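Local structure of putative citrate lyase, alfa subunit (Streptococcus mutans, 2HJ0) at residues 124-135 against 391-399. The protein is a putative alpha subunit of citrate lyase, an alpha/beta protein of the CitF family whose chain forms two mainly parallel beta sheets flanked by helices. Residues are numbered along the deposited sequence; the frame is centred on the assembly and turned at random.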
# COMPACT_ATOMS: atom_id res chain seq x y z
N SER A 124 21.16 -7.35 5.64
CA SER A 124 21.26 -8.69 5.10
C SER A 124 22.72 -9.10 5.01
O SER A 124 23.11 -10.18 5.46
CB SER A 124 20.59 -8.75 3.72
OG SER A 124 20.84 -9.98 3.07
N GLY A 125 23.53 -8.22 4.43
CA GLY A 125 24.94 -8.54 4.29
C GLY A 125 25.85 -7.34 4.39
O GLY A 125 25.41 -6.20 4.50
N LEU A 126 27.15 -7.59 4.33
CA LEU A 126 28.09 -6.50 4.41
C LEU A 126 29.05 -6.56 3.23
O LEU A 126 29.70 -5.57 2.90
CB LEU A 126 28.84 -6.58 5.75
CG LEU A 126 27.97 -6.65 7.01
CD1 LEU A 126 28.83 -6.99 8.20
CD2 LEU A 126 27.23 -5.34 7.21
N ARG A 127 29.12 -7.73 2.59
CA ARG A 127 30.00 -7.99 1.45
C ARG A 127 31.47 -7.90 1.84
O ARG A 127 31.80 -7.76 3.01
CB ARG A 127 29.72 -7.03 0.28
CG ARG A 127 28.35 -7.18 -0.39
CD ARG A 127 28.04 -8.63 -0.80
NE ARG A 127 26.64 -8.82 -1.20
CZ ARG A 127 26.05 -10.00 -1.38
NH1 ARG A 127 24.78 -10.08 -1.74
NH2 ARG A 127 26.74 -11.13 -1.17
N ASP A 128 32.33 -7.99 0.83
CA ASP A 128 33.78 -7.97 0.99
C ASP A 128 34.40 -6.90 1.89
O ASP A 128 34.85 -7.21 3.00
CB ASP A 128 34.43 -7.90 -0.40
CG ASP A 128 33.95 -9.01 -1.34
OD1 ASP A 128 34.08 -10.21 -0.98
OD2 ASP A 128 33.46 -8.69 -2.44
N LYS A 129 34.44 -5.66 1.41
CA LYS A 129 35.04 -4.55 2.14
C LYS A 129 34.47 -4.24 3.53
O LYS A 129 35.17 -4.35 4.53
CB LYS A 129 34.99 -3.29 1.27
CG LYS A 129 35.52 -3.52 -0.13
CD LYS A 129 36.00 -2.24 -0.79
CE LYS A 129 36.61 -2.55 -2.15
NZ LYS A 129 37.61 -3.67 -2.06
N VAL A 130 33.20 -3.84 3.60
CA VAL A 130 32.60 -3.53 4.89
C VAL A 130 32.67 -4.73 5.83
O VAL A 130 33.00 -4.60 7.00
CB VAL A 130 31.13 -3.08 4.76
CG1 VAL A 130 30.53 -2.82 6.14
CG2 VAL A 130 31.04 -1.83 3.91
N GLY A 131 32.36 -5.91 5.29
CA GLY A 131 32.40 -7.12 6.08
C GLY A 131 33.78 -7.42 6.63
O GLY A 131 33.91 -7.89 7.76
N ALA A 132 34.81 -7.16 5.83
CA ALA A 132 36.20 -7.37 6.23
C ALA A 132 36.48 -6.52 7.45
O ALA A 132 36.94 -7.01 8.47
CB ALA A 132 37.14 -6.98 5.10
N ALA A 133 36.20 -5.23 7.33
CA ALA A 133 36.40 -4.31 8.44
C ALA A 133 35.68 -4.84 9.70
O ALA A 133 36.32 -5.10 10.72
CB ALA A 133 35.88 -2.93 8.08
N ILE A 134 34.36 -5.01 9.62
CA ILE A 134 33.60 -5.51 10.76
C ILE A 134 34.18 -6.77 11.39
O ILE A 134 34.11 -6.97 12.60
CB ILE A 134 32.16 -5.78 10.38
CG1 ILE A 134 31.46 -4.46 10.08
CG2 ILE A 134 31.45 -6.52 11.50
CD1 ILE A 134 31.38 -3.56 11.28
N SER A 135 34.76 -7.62 10.55
CA SER A 135 35.32 -8.87 11.02
C SER A 135 36.62 -8.67 11.81
O SER A 135 37.05 -9.57 12.53
CB SER A 135 35.57 -9.79 9.81
OG SER A 135 35.23 -11.13 10.10
N GLY A 391 36.90 -17.41 7.57
CA GLY A 391 36.06 -16.96 8.67
C GLY A 391 35.67 -15.49 8.62
O GLY A 391 34.95 -15.00 9.48
N VAL A 392 36.13 -14.81 7.59
CA VAL A 392 35.83 -13.40 7.41
C VAL A 392 34.43 -13.19 6.82
O VAL A 392 34.08 -13.79 5.81
CB VAL A 392 36.83 -12.77 6.44
CG1 VAL A 392 36.50 -11.30 6.24
CG2 VAL A 392 38.23 -12.96 6.96
N ILE A 393 33.63 -12.33 7.44
CA ILE A 393 32.30 -12.06 6.91
C ILE A 393 32.43 -11.50 5.50
O ILE A 393 33.31 -10.68 5.23
CB ILE A 393 31.56 -11.03 7.76
CG1 ILE A 393 31.06 -11.70 9.04
CG2 ILE A 393 30.44 -10.40 6.94
CD1 ILE A 393 30.20 -10.81 9.89
N ARG A 394 31.56 -11.93 4.59
CA ARG A 394 31.60 -11.44 3.22
C ARG A 394 30.36 -11.89 2.46
O ARG A 394 30.22 -11.63 1.27
CB ARG A 394 32.85 -11.93 2.49
CG ARG A 394 32.94 -13.44 2.33
CD ARG A 394 34.28 -13.89 1.77
NE ARG A 394 35.43 -13.45 2.59
CZ ARG A 394 36.02 -12.26 2.51
NH1 ARG A 394 35.60 -11.35 1.64
NH2 ARG A 394 37.07 -11.99 3.27
N GLY A 395 29.46 -12.56 3.17
CA GLY A 395 28.24 -13.05 2.56
C GLY A 395 27.01 -12.20 2.81
O GLY A 395 27.10 -10.97 2.92
N ALA A 396 25.86 -12.85 2.89
CA ALA A 396 24.60 -12.18 3.14
C ALA A 396 23.51 -13.20 3.44
O ALA A 396 23.43 -14.26 2.81
CB ALA A 396 24.21 -11.36 1.93
N SER A 397 22.66 -12.86 4.40
CA SER A 397 21.56 -13.74 4.78
C SER A 397 20.47 -13.77 3.69
O SER A 397 19.92 -14.82 3.38
CB SER A 397 20.96 -13.26 6.10
OG SER A 397 19.97 -14.17 6.56
N GLY A 398 20.18 -12.61 3.10
CA GLY A 398 19.17 -12.54 2.07
C GLY A 398 17.88 -13.22 2.49
O GLY A 398 17.44 -13.08 3.63
N GLY A 399 17.26 -13.94 1.57
CA GLY A 399 16.02 -14.62 1.88
C GLY A 399 16.25 -16.12 2.02
O GLY A 399 15.30 -16.91 2.08
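S124 OG accepts the N-H of G398 at 2.7 Å, a bond bent to 144° at the hydrogen, and has another hydrogen bond outside the two segments. With chi1 at 171° the hydroxyl lies opposite the backbone N and beside the carbonyl carbon, within range of that amide. S124 O takes S397 N, the preceding amide of the loop, at 2.9 Å in a nearly straight bond (169°), though the donor stands well above the carbonyl plane. These bonds lie just before helix 400-406, with G399 at its N-cap position. One residue further on, the backbones of G125 and A396 form a single beta bridge, their CA atoms 3.8 Å apart. The A396 methyl also lies over one face of the R127 guanidinium, offset toward its rim.

Toward helix 127-135 the polar bonds are weaker and apolar packing takes over. D128 OD1 and R394 NH1 form a salt bridge at 3.2 Å, in the guanidinium plane, whose hydrogen bond is weak and bent, while D128 OD2 is bonded to N104. The CG2 branch of I393 rests on G131 CA and meets L126 CD1 at 4.0 Å; V508 of strand 504-511 also touches I393. At the far end S135 OG receives a weak, fairly straight bond from I393 N, and V392 CG1 packs on A132 CA. The R127 side chain comes to about 3 Å from a bound citric acid, which may mark a pocket. The whole is a loop packed on a strand-to-helix connection in the parallel part of a mixed sheet: strand 118-123 leads through 124-126 into helix 127-135, and the loop preceding helix 400-406 runs antiparallel to 124-127 and across that helix.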